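Local atomic coordinates of NDP-N-acetyl-D-galactosaminuronic acid dehydrogenase (Methanosarcina mazei Go1, PDB entry 3G79), a protein that probably oxidises UDP-N-acetyl-mannosamine to UDP-N-acetyl-mannosaminuronate in two NAD-dependent steps, as a member of the UDP-glucose/GDP-mannose dehydrogenase family. Residues K19-L24 with P41-V46; L47-N52 with S97-L102; D265-V270 with V282-A287; S354-L359 with A415-V420; A442-I447 with K461-K466. All coordinates share one frame; numbering follows the deposited sequence.

Contact 1 of 5, residues K19-L24 with P41-V46; sequences KKIGVL and PCFEKV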
# COMPACT_ATOMS: atom_id res chain seq x y z
N LYS A 19 7.16 41.16 -0.37
CA LYS A 19 6.11 42.13 -0.64
C LYS A 19 5.76 42.20 -2.11
O LYS A 19 4.62 42.54 -2.45
CB LYS A 19 6.55 43.54 -0.18
CG LYS A 19 6.45 43.78 1.30
CD LYS A 19 5.03 43.94 1.77
CE LYS A 19 4.96 43.79 3.27
NZ LYS A 19 3.57 43.53 3.80
N LYS A 20 6.73 41.95 -2.97
CA LYS A 20 6.46 42.01 -4.40
C LYS A 20 6.81 40.66 -4.98
O LYS A 20 7.94 40.20 -4.84
CB LYS A 20 7.23 43.13 -5.15
CG LYS A 20 6.89 44.57 -4.68
CD LYS A 20 6.76 45.57 -5.86
CE LYS A 20 7.06 47.00 -5.38
NZ LYS A 20 8.50 47.11 -4.96
N ILE A 21 5.85 40.09 -5.69
CA ILE A 21 5.91 38.73 -6.17
C ILE A 21 5.70 38.75 -7.68
O ILE A 21 5.01 39.59 -8.19
CB ILE A 21 4.80 37.88 -5.47
CG1 ILE A 21 5.12 37.79 -3.98
CG2 ILE A 21 4.66 36.49 -6.09
CD1 ILE A 21 4.03 37.12 -3.16
N GLY A 22 6.28 37.81 -8.39
CA GLY A 22 6.09 37.75 -9.83
C GLY A 22 5.67 36.34 -10.16
O GLY A 22 6.13 35.40 -9.51
N VAL A 23 4.75 36.19 -11.10
CA VAL A 23 4.49 34.84 -11.64
C VAL A 23 4.73 34.80 -13.14
O VAL A 23 4.29 35.70 -13.88
CB VAL A 23 3.10 34.36 -11.30
CG1 VAL A 23 2.88 32.99 -11.84
CG2 VAL A 23 2.93 34.33 -9.77
N LEU A 24 5.50 33.81 -13.57
CA LEU A 24 5.73 33.58 -14.99
C LEU A 24 4.91 32.39 -15.41
O LEU A 24 5.00 31.31 -14.78
CB LEU A 24 7.19 33.27 -15.27
CG LEU A 24 8.22 34.36 -15.53
CD1 LEU A 24 8.75 34.86 -14.24
CD2 LEU A 24 9.34 33.79 -16.34
N PRO A 41 -3.77 39.83 1.77
CA PRO A 41 -3.32 41.09 2.36
C PRO A 41 -2.00 40.66 2.95
O PRO A 41 -1.84 39.48 3.22
CB PRO A 41 -4.32 41.32 3.50
CG PRO A 41 -5.41 40.26 3.34
CD PRO A 41 -4.73 39.12 2.65
N CYS A 42 -1.06 41.56 3.14
CA CYS A 42 0.33 41.11 3.45
C CYS A 42 1.22 41.12 2.21
O CYS A 42 2.34 41.50 2.32
CB CYS A 42 0.48 39.81 4.32
SG CYS A 42 1.13 38.23 3.54
N PHE A 43 0.71 40.76 1.04
CA PHE A 43 1.48 41.01 -0.21
C PHE A 43 0.99 42.32 -0.84
O PHE A 43 -0.15 42.70 -0.62
CB PHE A 43 1.42 39.82 -1.17
CG PHE A 43 2.04 38.53 -0.60
CD1 PHE A 43 3.25 38.56 0.04
CD2 PHE A 43 1.37 37.31 -0.72
CE1 PHE A 43 3.80 37.41 0.55
CE2 PHE A 43 1.92 36.12 -0.19
CZ PHE A 43 3.13 36.19 0.45
N GLU A 44 1.85 43.02 -1.58
CA GLU A 44 1.45 44.36 -2.07
C GLU A 44 1.00 44.34 -3.53
O GLU A 44 0.00 44.96 -3.89
CB GLU A 44 2.56 45.41 -1.89
CG GLU A 44 2.73 45.96 -0.47
CD GLU A 44 4.01 46.81 -0.26
OE1 GLU A 44 4.24 47.23 0.90
OE2 GLU A 44 4.77 47.06 -1.23
N LYS A 45 1.76 43.63 -4.36
CA LYS A 45 1.62 43.72 -5.80
C LYS A 45 2.31 42.54 -6.43
O LYS A 45 3.48 42.25 -6.13
CB LYS A 45 2.21 45.03 -6.36
CG LYS A 45 2.23 45.06 -7.91
CD LYS A 45 2.26 46.49 -8.49
CE LYS A 45 0.88 46.99 -8.91
NZ LYS A 45 0.34 46.15 -10.02
N VAL A 46 1.57 41.88 -7.31
CA VAL A 46 2.04 40.75 -8.07
C VAL A 46 2.09 41.14 -9.54
O VAL A 46 1.21 41.81 -10.04
CB VAL A 46 1.10 39.53 -7.86
CG1 VAL A 46 1.48 38.34 -8.77
CG2 VAL A 46 1.03 39.14 -6.34

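Contact 2 of 5, residues L47-N52 with S97-L102; sequences LGFQRN and SRISEL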
# COMPACT_ATOMS: atom_id res chain seq x y z
N LEU A 47 3.15 40.71 -10.22
CA LEU A 47 3.27 40.85 -11.65
C LEU A 47 3.13 39.49 -12.25
O LEU A 47 3.72 38.53 -11.76
CB LEU A 47 4.65 41.42 -12.00
CG LEU A 47 5.00 42.82 -11.49
CD1 LEU A 47 6.44 43.12 -11.79
CD2 LEU A 47 4.12 43.93 -12.07
N GLY A 48 2.32 39.40 -13.30
CA GLY A 48 2.24 38.21 -14.12
C GLY A 48 2.92 38.48 -15.47
O GLY A 48 2.68 39.52 -16.14
N PHE A 49 3.74 37.53 -15.88
CA PHE A 49 4.59 37.72 -17.02
C PHE A 49 4.09 36.95 -18.24
O PHE A 49 3.95 35.71 -18.20
CB PHE A 49 6.04 37.42 -16.64
CG PHE A 49 6.61 38.46 -15.71
CD1 PHE A 49 7.09 39.66 -16.22
CD2 PHE A 49 6.57 38.27 -14.32
CE1 PHE A 49 7.55 40.65 -15.39
CE2 PHE A 49 7.03 39.25 -13.48
CZ PHE A 49 7.50 40.44 -13.99
N GLN A 50 3.79 37.74 -19.28
CA GLN A 50 3.41 37.27 -20.63
C GLN A 50 4.08 38.02 -21.82
O GLN A 50 4.01 39.24 -21.92
CB GLN A 50 1.90 37.39 -20.82
CG GLN A 50 1.19 36.08 -21.02
CD GLN A 50 1.63 35.33 -22.25
OE1 GLN A 50 1.65 34.11 -22.27
NE2 GLN A 50 2.01 36.05 -23.27
N ARG A 51 4.70 37.28 -22.73
CA ARG A 51 5.08 37.80 -24.07
C ARG A 51 3.82 38.22 -24.87
O ARG A 51 2.72 37.76 -24.58
CB ARG A 51 5.79 36.66 -24.84
CG ARG A 51 7.03 37.02 -25.68
CD ARG A 51 7.09 36.14 -26.93
NE ARG A 51 8.32 35.34 -27.06
CZ ARG A 51 8.47 34.06 -26.66
NH1 ARG A 51 7.47 33.40 -26.06
NH2 ARG A 51 9.62 33.43 -26.87
N ASN A 52 3.95 39.08 -25.88
CA ASN A 52 2.99 39.01 -27.01
C ASN A 52 3.31 37.85 -27.94
O ASN A 52 3.74 38.06 -29.09
CB ASN A 52 2.90 40.30 -27.83
CG ASN A 52 2.16 40.09 -29.19
OD1 ASN A 52 2.43 40.80 -30.16
ND2 ASN A 52 1.26 39.10 -29.25
N SER A 97 12.01 42.44 -17.65
CA SER A 97 13.03 43.23 -16.97
C SER A 97 12.57 43.60 -15.58
O SER A 97 13.38 43.70 -14.66
CB SER A 97 13.40 44.50 -17.77
OG SER A 97 12.50 45.57 -17.52
N ARG A 98 11.27 43.78 -15.42
CA ARG A 98 10.68 44.06 -14.10
C ARG A 98 10.73 42.92 -13.07
O ARG A 98 10.30 43.09 -11.92
CB ARG A 98 9.22 44.43 -14.26
CG ARG A 98 8.93 45.63 -15.07
CD ARG A 98 7.68 46.18 -14.46
NE ARG A 98 6.78 46.76 -15.44
CZ ARG A 98 5.52 47.10 -15.18
NH1 ARG A 98 5.01 46.93 -13.95
NH2 ARG A 98 4.80 47.64 -16.18
N ILE A 99 11.18 41.74 -13.49
CA ILE A 99 11.52 40.69 -12.52
C ILE A 99 12.49 41.33 -11.53
O ILE A 99 12.41 41.13 -10.30
CB ILE A 99 12.16 39.45 -13.23
CG1 ILE A 99 11.08 38.65 -13.99
CG2 ILE A 99 12.93 38.57 -12.25
CD1 ILE A 99 11.67 37.85 -15.14
N SER A 100 13.37 42.17 -12.06
CA SER A 100 14.29 42.89 -11.21
C SER A 100 13.69 43.55 -9.98
O SER A 100 14.39 43.67 -8.97
CB SER A 100 15.17 43.84 -12.00
OG SER A 100 16.28 43.11 -12.49
N GLU A 101 12.43 43.99 -10.05
CA GLU A 101 11.86 44.77 -8.96
C GLU A 101 11.34 43.87 -7.81
O GLU A 101 10.84 44.38 -6.82
CB GLU A 101 10.69 45.64 -9.45
CG GLU A 101 10.89 46.49 -10.75
CD GLU A 101 9.54 46.95 -11.39
OE1 GLU A 101 9.55 47.93 -12.19
OE2 GLU A 101 8.49 46.33 -11.08
N LEU A 102 11.43 42.55 -7.94
CA LEU A 102 10.68 41.66 -7.04
C LEU A 102 11.45 41.06 -5.89
O LEU A 102 12.66 40.89 -5.96
CB LEU A 102 10.05 40.50 -7.82
CG LEU A 102 9.39 40.90 -9.12
CD1 LEU A 102 9.04 39.64 -9.89
CD2 LEU A 102 8.17 41.72 -8.78

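Contact 3 of 5, residues D265-V270 with V282-A287; sequences DVRTGV and VLWPGA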
# COMPACT_ATOMS: atom_id res chain seq x y z
N ASP A 265 -13.91 -11.03 -3.03
CA ASP A 265 -14.18 -11.51 -1.69
C ASP A 265 -12.88 -11.43 -0.90
O ASP A 265 -12.88 -11.08 0.28
CB ASP A 265 -14.66 -12.96 -1.73
CG ASP A 265 -16.09 -13.11 -2.27
OD1 ASP A 265 -16.96 -12.21 -2.12
OD2 ASP A 265 -16.33 -14.19 -2.84
N VAL A 266 -11.77 -11.74 -1.57
CA VAL A 266 -10.48 -11.67 -0.90
C VAL A 266 -10.32 -10.23 -0.52
O VAL A 266 -10.22 -9.91 0.67
CB VAL A 266 -9.32 -12.31 -1.74
CG1 VAL A 266 -7.96 -12.24 -1.02
CG2 VAL A 266 -9.67 -13.80 -2.02
N ARG A 267 -10.45 -9.36 -1.50
CA ARG A 267 -10.32 -7.92 -1.32
C ARG A 267 -11.25 -7.30 -0.24
O ARG A 267 -10.78 -6.54 0.63
CB ARG A 267 -10.51 -7.21 -2.65
CG ARG A 267 -10.55 -5.73 -2.44
CD ARG A 267 -10.67 -4.96 -3.72
NE ARG A 267 -10.53 -3.58 -3.34
CZ ARG A 267 -11.48 -2.87 -2.75
NH1 ARG A 267 -12.66 -3.39 -2.54
NH2 ARG A 267 -11.24 -1.61 -2.40
N THR A 268 -12.55 -7.60 -0.26
CA THR A 268 -13.39 -7.12 0.86
C THR A 268 -12.94 -7.68 2.22
O THR A 268 -12.84 -6.93 3.20
CB THR A 268 -14.96 -7.07 0.60
OG1 THR A 268 -15.69 -7.64 1.70
CG2 THR A 268 -15.38 -7.71 -0.66
N GLY A 269 -12.61 -8.97 2.27
CA GLY A 269 -11.95 -9.52 3.45
C GLY A 269 -10.77 -8.68 3.91
O GLY A 269 -10.80 -8.17 5.03
N VAL A 270 -9.77 -8.50 3.04
CA VAL A 270 -8.58 -7.71 3.39
C VAL A 270 -8.94 -6.30 3.90
O VAL A 270 -8.41 -5.81 4.91
CB VAL A 270 -7.63 -7.52 2.18
CG1 VAL A 270 -6.61 -6.46 2.48
CG2 VAL A 270 -6.91 -8.78 1.82
N VAL A 282 -6.48 -1.14 -0.06
CA VAL A 282 -6.56 -1.98 -1.27
C VAL A 282 -7.40 -1.38 -2.40
O VAL A 282 -8.62 -1.16 -2.25
CB VAL A 282 -7.13 -3.38 -0.95
CG1 VAL A 282 -7.01 -4.31 -2.13
CG2 VAL A 282 -6.41 -3.98 0.20
N LEU A 283 -6.75 -1.16 -3.53
CA LEU A 283 -7.43 -0.63 -4.71
C LEU A 283 -8.16 -1.75 -5.48
O LEU A 283 -8.51 -2.80 -4.92
CB LEU A 283 -6.41 0.11 -5.59
CG LEU A 283 -5.68 1.28 -4.88
CD1 LEU A 283 -4.59 1.96 -5.72
CD2 LEU A 283 -6.69 2.34 -4.38
N TRP A 284 -8.36 -1.52 -6.76
CA TRP A 284 -9.20 -2.34 -7.61
C TRP A 284 -8.35 -2.78 -8.79
O TRP A 284 -7.54 -2.00 -9.30
CB TRP A 284 -10.38 -1.52 -8.12
CG TRP A 284 -11.27 -1.02 -7.01
CD1 TRP A 284 -11.15 0.18 -6.33
CD2 TRP A 284 -12.40 -1.69 -6.45
NE1 TRP A 284 -12.16 0.30 -5.38
CE2 TRP A 284 -12.93 -0.83 -5.44
CE3 TRP A 284 -13.03 -2.90 -6.72
CZ2 TRP A 284 -14.07 -1.17 -4.69
CZ3 TRP A 284 -14.15 -3.23 -5.99
CH2 TRP A 284 -14.67 -2.37 -4.98
N PRO A 285 -8.46 -4.06 -9.15
CA PRO A 285 -7.66 -4.64 -10.25
C PRO A 285 -8.35 -4.32 -11.59
O PRO A 285 -9.52 -3.90 -11.57
CB PRO A 285 -7.69 -6.16 -9.93
CG PRO A 285 -9.04 -6.35 -9.21
CD PRO A 285 -9.32 -5.05 -8.47
N GLY A 286 -7.67 -4.49 -12.73
CA GLY A 286 -8.20 -4.01 -14.02
C GLY A 286 -7.38 -4.25 -15.29
O GLY A 286 -6.31 -4.82 -15.27
N ALA A 287 -7.89 -3.76 -16.42
CA ALA A 287 -7.30 -4.02 -17.73
C ALA A 287 -5.98 -3.31 -17.94
O ALA A 287 -5.32 -3.55 -18.92
CB ALA A 287 -8.28 -3.62 -18.84

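Contact 4 of 5, residues S354-L359 with A415-V420; sequences SKVAML and ADAIVV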
# COMPACT_ATOMS: atom_id res chain seq x y z
N SER A 354 -12.50 -13.42 -36.23
CA SER A 354 -13.54 -13.09 -35.27
C SER A 354 -13.65 -11.58 -35.12
O SER A 354 -12.66 -10.87 -35.22
CB SER A 354 -13.22 -13.70 -33.89
OG SER A 354 -12.68 -14.99 -34.01
N LYS A 355 -14.85 -11.09 -34.84
CA LYS A 355 -15.02 -9.66 -34.55
C LYS A 355 -15.05 -9.40 -33.02
O LYS A 355 -15.83 -10.05 -32.31
CB LYS A 355 -16.26 -9.09 -35.25
CG LYS A 355 -16.70 -7.75 -34.66
CD LYS A 355 -17.78 -7.10 -35.50
CE LYS A 355 -18.21 -5.78 -34.91
NZ LYS A 355 -19.24 -5.13 -35.78
N VAL A 356 -14.22 -8.44 -32.57
CA VAL A 356 -14.16 -7.95 -31.18
C VAL A 356 -14.75 -6.54 -31.01
O VAL A 356 -14.37 -5.60 -31.70
CB VAL A 356 -12.69 -7.92 -30.65
CG1 VAL A 356 -12.61 -7.45 -29.20
CG2 VAL A 356 -12.03 -9.30 -30.77
N ALA A 357 -15.69 -6.38 -30.10
CA ALA A 357 -16.22 -5.06 -29.72
C ALA A 357 -15.56 -4.63 -28.43
O ALA A 357 -15.78 -5.24 -27.35
CB ALA A 357 -17.76 -5.06 -29.56
N MET A 358 -14.70 -3.63 -28.58
CA MET A 358 -14.08 -2.92 -27.49
C MET A 358 -15.04 -1.89 -26.91
O MET A 358 -15.35 -0.86 -27.52
CB MET A 358 -12.82 -2.23 -27.99
CG MET A 358 -11.76 -3.25 -28.44
SD MET A 358 -10.10 -2.65 -28.50
CE MET A 358 -9.41 -3.79 -29.59
N LEU A 359 -15.54 -2.19 -25.71
CA LEU A 359 -16.36 -1.25 -24.98
C LEU A 359 -15.47 -0.45 -24.07
O LEU A 359 -15.12 -0.89 -22.99
CB LEU A 359 -17.38 -2.00 -24.15
CG LEU A 359 -18.72 -2.31 -24.82
CD1 LEU A 359 -18.55 -2.90 -26.21
CD2 LEU A 359 -19.48 -3.24 -23.89
N ALA A 415 -20.67 -9.15 -33.20
CA ALA A 415 -19.39 -9.34 -32.53
C ALA A 415 -19.25 -10.70 -31.84
O ALA A 415 -20.14 -11.16 -31.15
CB ALA A 415 -19.13 -8.22 -31.56
N ASP A 416 -18.10 -11.35 -32.03
CA ASP A 416 -17.80 -12.63 -31.38
C ASP A 416 -17.48 -12.45 -29.90
O ASP A 416 -17.95 -13.22 -29.08
CB ASP A 416 -16.67 -13.37 -32.10
CG ASP A 416 -17.05 -13.74 -33.52
OD1 ASP A 416 -17.69 -14.79 -33.71
OD2 ASP A 416 -16.73 -12.98 -34.46
N ALA A 417 -16.70 -11.42 -29.58
CA ALA A 417 -16.34 -11.11 -28.20
C ALA A 417 -16.74 -9.70 -27.82
O ALA A 417 -16.54 -8.78 -28.61
CB ALA A 417 -14.87 -11.29 -27.99
N ILE A 418 -17.32 -9.53 -26.63
CA ILE A 418 -17.58 -8.22 -26.07
C ILE A 418 -16.62 -8.03 -24.89
O ILE A 418 -16.65 -8.80 -23.90
CB ILE A 418 -19.05 -8.03 -25.65
CG1 ILE A 418 -19.98 -8.09 -26.85
CG2 ILE A 418 -19.27 -6.69 -24.95
CD1 ILE A 418 -21.31 -8.67 -26.51
N VAL A 419 -15.79 -6.99 -24.99
CA VAL A 419 -14.64 -6.80 -24.11
C VAL A 419 -14.66 -5.41 -23.44
O VAL A 419 -14.67 -4.38 -24.11
CB VAL A 419 -13.35 -7.03 -24.88
CG1 VAL A 419 -12.17 -6.99 -23.96
CG2 VAL A 419 -13.41 -8.41 -25.58
N VAL A 420 -14.71 -5.40 -22.12
CA VAL A 420 -15.00 -4.16 -21.40
C VAL A 420 -13.69 -3.63 -20.80
O VAL A 420 -13.04 -4.35 -20.03
CB VAL A 420 -16.10 -4.40 -20.31
CG1 VAL A 420 -16.38 -3.14 -19.54
CG2 VAL A 420 -17.42 -4.90 -20.93

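Contact 5 of 5, residues A442-I447 with K461-K466; sequences ANPVII and KGFVYK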
# COMPACT_ATOMS: atom_id res chain seq x y z
N ALA A 442 -25.56 -16.85 -30.12
CA ALA A 442 -25.91 -18.10 -29.44
C ALA A 442 -25.04 -18.20 -28.22
O ALA A 442 -25.53 -18.10 -27.10
CB ALA A 442 -25.70 -19.32 -30.34
N ASN A 443 -23.75 -18.36 -28.43
CA ASN A 443 -22.83 -18.22 -27.33
C ASN A 443 -21.87 -17.09 -27.54
O ASN A 443 -20.70 -17.34 -27.90
CB ASN A 443 -22.09 -19.51 -27.10
CG ASN A 443 -23.01 -20.62 -26.69
OD1 ASN A 443 -22.94 -21.72 -27.24
ND2 ASN A 443 -23.88 -20.36 -25.73
N PRO A 444 -22.34 -15.84 -27.32
CA PRO A 444 -21.43 -14.73 -27.39
C PRO A 444 -20.57 -14.67 -26.16
O PRO A 444 -20.95 -15.14 -25.07
CB PRO A 444 -22.33 -13.50 -27.48
CG PRO A 444 -23.62 -13.91 -26.98
CD PRO A 444 -23.68 -15.41 -26.90
N VAL A 445 -19.40 -14.08 -26.37
CA VAL A 445 -18.32 -14.03 -25.43
C VAL A 445 -18.28 -12.61 -24.89
O VAL A 445 -18.27 -11.66 -25.68
CB VAL A 445 -17.04 -14.41 -26.17
CG1 VAL A 445 -15.82 -13.72 -25.56
CG2 VAL A 445 -16.86 -15.97 -26.22
N ILE A 446 -18.32 -12.47 -23.56
CA ILE A 446 -18.08 -11.19 -22.86
C ILE A 446 -16.89 -11.33 -21.91
O ILE A 446 -16.85 -12.24 -21.11
CB ILE A 446 -19.37 -10.64 -22.10
CG1 ILE A 446 -19.11 -9.30 -21.42
CG2 ILE A 446 -19.86 -11.58 -21.03
CD1 ILE A 446 -19.71 -8.15 -22.12
N ILE A 447 -15.92 -10.42 -22.02
CA ILE A 447 -14.71 -10.34 -21.15
C ILE A 447 -14.65 -8.96 -20.44
O ILE A 447 -14.61 -7.92 -21.10
CB ILE A 447 -13.40 -10.51 -21.98
CG1 ILE A 447 -13.13 -11.97 -22.37
CG2 ILE A 447 -12.21 -10.22 -21.13
CD1 ILE A 447 -14.01 -12.57 -23.34
N LYS A 461 -27.76 -16.52 -19.80
CA LYS A 461 -28.31 -16.05 -21.06
C LYS A 461 -27.45 -16.58 -22.22
O LYS A 461 -27.52 -16.06 -23.35
CB LYS A 461 -28.34 -14.52 -21.03
CG LYS A 461 -29.04 -13.82 -22.18
CD LYS A 461 -30.57 -13.72 -21.99
CE LYS A 461 -31.25 -13.49 -23.37
NZ LYS A 461 -32.77 -13.43 -23.36
N GLY A 462 -26.61 -17.57 -21.91
CA GLY A 462 -25.80 -18.26 -22.91
C GLY A 462 -24.36 -17.79 -23.12
O GLY A 462 -23.58 -18.46 -23.85
N PHE A 463 -23.98 -16.66 -22.51
CA PHE A 463 -22.66 -16.07 -22.76
C PHE A 463 -21.55 -16.93 -22.24
O PHE A 463 -21.78 -17.78 -21.38
CB PHE A 463 -22.51 -14.76 -22.04
CG PHE A 463 -23.07 -13.62 -22.76
CD1 PHE A 463 -24.42 -13.33 -22.68
CD2 PHE A 463 -22.25 -12.80 -23.51
CE1 PHE A 463 -24.95 -12.20 -23.36
CE2 PHE A 463 -22.76 -11.68 -24.18
CZ PHE A 463 -24.10 -11.37 -24.10
N VAL A 464 -20.35 -16.68 -22.76
CA VAL A 464 -19.17 -17.22 -22.15
C VAL A 464 -18.42 -16.06 -21.51
O VAL A 464 -18.02 -15.12 -22.23
CB VAL A 464 -18.25 -17.87 -23.16
CG1 VAL A 464 -17.03 -18.47 -22.43
CG2 VAL A 464 -19.00 -18.93 -23.98
N TYR A 465 -18.20 -16.15 -20.19
CA TYR A 465 -17.76 -15.00 -19.38
C TYR A 465 -16.37 -15.11 -18.83
O TYR A 465 -15.96 -16.16 -18.43
CB TYR A 465 -18.71 -14.79 -18.20
CG TYR A 465 -18.20 -13.84 -17.14
CD1 TYR A 465 -18.54 -12.48 -17.16
CD2 TYR A 465 -17.37 -14.30 -16.11
CE1 TYR A 465 -18.08 -11.60 -16.18
CE2 TYR A 465 -16.87 -13.43 -15.13
CZ TYR A 465 -17.24 -12.08 -15.16
OH TYR A 465 -16.75 -11.18 -14.20
N LYS A 466 -15.67 -14.00 -18.78
CA LYS A 466 -14.37 -13.87 -18.10
C LYS A 466 -14.32 -12.45 -17.53
O LYS A 466 -14.81 -11.48 -18.16
CB LYS A 466 -13.24 -14.00 -19.09
CG LYS A 466 -13.16 -15.34 -19.76
CD LYS A 466 -12.43 -16.36 -18.95
CE LYS A 466 -12.26 -17.64 -19.79
NZ LYS A 466 -11.66 -18.82 -19.06

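Contact 1 of 5, residues K19-L24 with P41-V46
I21 and F43 make the central side-chain contact where strand 20-24 meets the start of strand 45-49. The CD1 methyl of I21 stands over the middle of the F43 ring, 3.4 Å from its centroid and 7° off the normal, a CH-pi contact; the opposite face of the ring is covered by SG of its own neighbour C42. The methyl gets there because CG1 of I21 lies anti to the carbonyl carbon (chi1 -66°) and the chain runs straight on to CD1. On the same side of the sheet I21 CB also rests on V46 CG2, at 4.1 Å.

Backbone bonds fix this pairing: E44 N donates to K19 O at 2.9 Å, and I21 N to K45 O at 3.2 Å. At the outer end the K19 chain, bent at chi2, lays its CD 3.5 Å from E44 OE1 and carries NZ to C42 O at 2.8 Å. K19 NZ and E44 OE1 remain 4.7 Å apart, not paired.

Farther out, D103 accepts from the backbone N atoms of K19 and K20, while F37 of helix 30-39 packs on I21 and V46. This is the first beta-alpha-beta unit of a Rossmann-type NAD-binding domain. Its chemistry divides accordingly: an apolar interior under the helix, and an edge where a lysine ammonium gives a loop carbonyl a partner and the nearby carboxylate probably adds mild electrostatic attraction.

Contact 2 of 5, residues L47-N52 with S97-L102
L47 and F49, alternate residues of strand 45-49, both reach the short 3-10 turn 97-101 and the L102 that follows it. No hydrogen bond spans the contact; it rests on how the side chains are turned. With CG anti to the carbonyl carbon (chi1 -63°) and the branch extended beyond it, L47 splits its two methyls between different partners: CD1 meets L102 CD2 at 3.7 Å, and CD2 comes as near to R98 NH1. The arginine chain, bent at chi2 and chi3, crosses the leucine at about a right angle; its CB, directed at the strand by the backbone of the 3-10 turn, lies 3.9 Å from L47 CD1.

F49 adopts a similar first torsion (chi1 -70°), and its ring takes I99 CG1 over one face, offset toward the rim, 4.2 Å from the centroid. L102 arrives from the opposite direction to F49, placing its CD1 4.1 Å from F49 CE2. The other methyl of this leucine is the one that L47 meets, which makes L102 a link between the two strand residues.

Around this apolar patch of the Rossmann-type domain, E91 and T93 of strand 90-93 flank L47 and F49, L24 of strand 20-24 touches F49, and Y136 of helix 124-136 packs against I99.

Contact 3 of 5, residues D265-V270 with V282-A287
R267, on helix 263-271 of the largely helical central domain, reaches across to V282, L283 and W284 in the loop that leads toward helix 293-305, and ties the short helix to that loop in three ways.

Hydrogen bonding comes first. NE donates to L283 O at 2.7 Å, meeting that oxygen from above the carbonyl plane, 43° out of it. NH2 donates to V282 O, also at 2.7 Å, more nearly in line with the C=O bond; a weak bond from NE to the same oxygen is added. Two successive peptide carbonyls thus gain a charged donor at the edge of the guanidinium, and their partial negative charge probably stabilises the cation.

The second kind is stacking. The flat guanidinium lies on a face of the W284 indole with the planes 21° apart, and CZ sits 3.7 Å from the centroid of the six-membered ring, a cation-pi contact. CG lies opposite the backbone N (chi1 173°) and the chain then runs extended to NE, which gives the arginine the length to do this.

Apolar contacts complete the set. V282 CG1 lies alongside the arginine stem, 3.8 Å from R267 CG. Beyond the pair, I249 of helix 228-258 packs on V282, and the second subunit touches the area, its G277 against L283. One helical turn on from the arginine, V270 CG1 meets V282 CG2 at 3.4 Å.

Contact 4 of 5, residues S354-L359 with A415-V420
Strands 355-359 and 417-420 run parallel, 20° apart in direction, with V356 beside A417, A357 beside I418, M358 beside V419 and L359 beside V420. The bonds alternate in the usual parallel manner: A357 N to A417 O, V419 N to A357 O at 2.9 Å, and L359 N to V419 O at 2.8 Å.

At the entrance the pattern changes. K355 O accepts from both D416 N (2.6 Å) and A417 N (3.2 Å), while the carboxylate of D416 turns back to the other strand. Its OD2 takes K355 N at 2.7 Å on the anti side, 15° out of the carboxylate plane. CG of D416 lies anti to its carbonyl carbon (chi1 -63°), which brings the acid alongside S354, whose CB is 3.6 Å from OD2. Were D416 replaced by an alanine, the K355 amide would probably be left without this acceptor and the start of the strand pair freer to shift.

Farther along, the side chains sort by face. V356 CG1 meets V419 CG2 at 3.8 Å, under Y378 of helix 375-385. On the other face L359 CD2 wedges toward two methyls, I418 CG2 at 3.6 Å and V420 CG2, while V412 of helix 408-412 packs on L359 and A357.

These are central strands of the parallel sheet in the UDP-binding domain. Chemically the pair is apolar on both faces, with one acid at its end satisfying a backbone amide; K349 and K441 lie at long, weak ion-pair range from its OD1 and may help to keep it ionised.

Contact 5 of 5, residues A442-I447 with K461-K466
F463 holds CG anti to its carbonyl carbon (chi1 -84°), which turns the ring back over P444, and N443 uses the same kind of first torsion (chi1 -64°) to bring its amide to G462. The proline CG stands over a face of the F463 ring, 3.8 Å from the centroid, in a CH-pi contact offset toward the rim. I446 adds its CG2, 3.7 Å from F463 CD2. A serine at F463 would probably open a gap beside P444 and I446 and cost them this apolar cover.

N443 ND2 donates to G462 O at 2.7 Å, in the carbonyl plane and on a lone pair. G462, at positive phi, ends helix 455-459 in a Schellman motif, so the asparagine grips the point where the chain leaves the helix. Parallel pairing follows, with V464 N to P444 O at 2.8 Å, I446 N to V464 O, and K466 N to I446 O. V445 CG2 packs on V464 CB, on the opposite face of the sheet from I446 and Y465.

Strand 445-448, helix 455-459 and strand 464-467 form a beta-alpha-beta crossover; outside it, helices 432-439 and 321-345 pack on F463 and V445 respectively. Its chemistry implies a polar start, where one side-chain amide meets the carbonyl at the helix end, followed by mainly apolar packing between the strands.

The five contacts follow one another along the chain and sample its three domains in turn. Contacts 1 and 2 belong to the NAD-binding sheet, with centres 12 Å apart; they share strand 45-49, and V23 is probably hydrogen-bonded to both L47 and F49. Contact 3 lies in the central helical domain, about 48 Å from contact 1 between centres. Contacts 4 and 5, centres 11 Å apart, build neighbouring pairs in the parallel sheet of the UDP-binding domain, where strands 417-420 and 445-448 adjoin. Contacts 1 and 4 lie 57 Å apart on opposite sides of the chain's centre, consistent with separate nucleotide-binding modules joined through the helical middle.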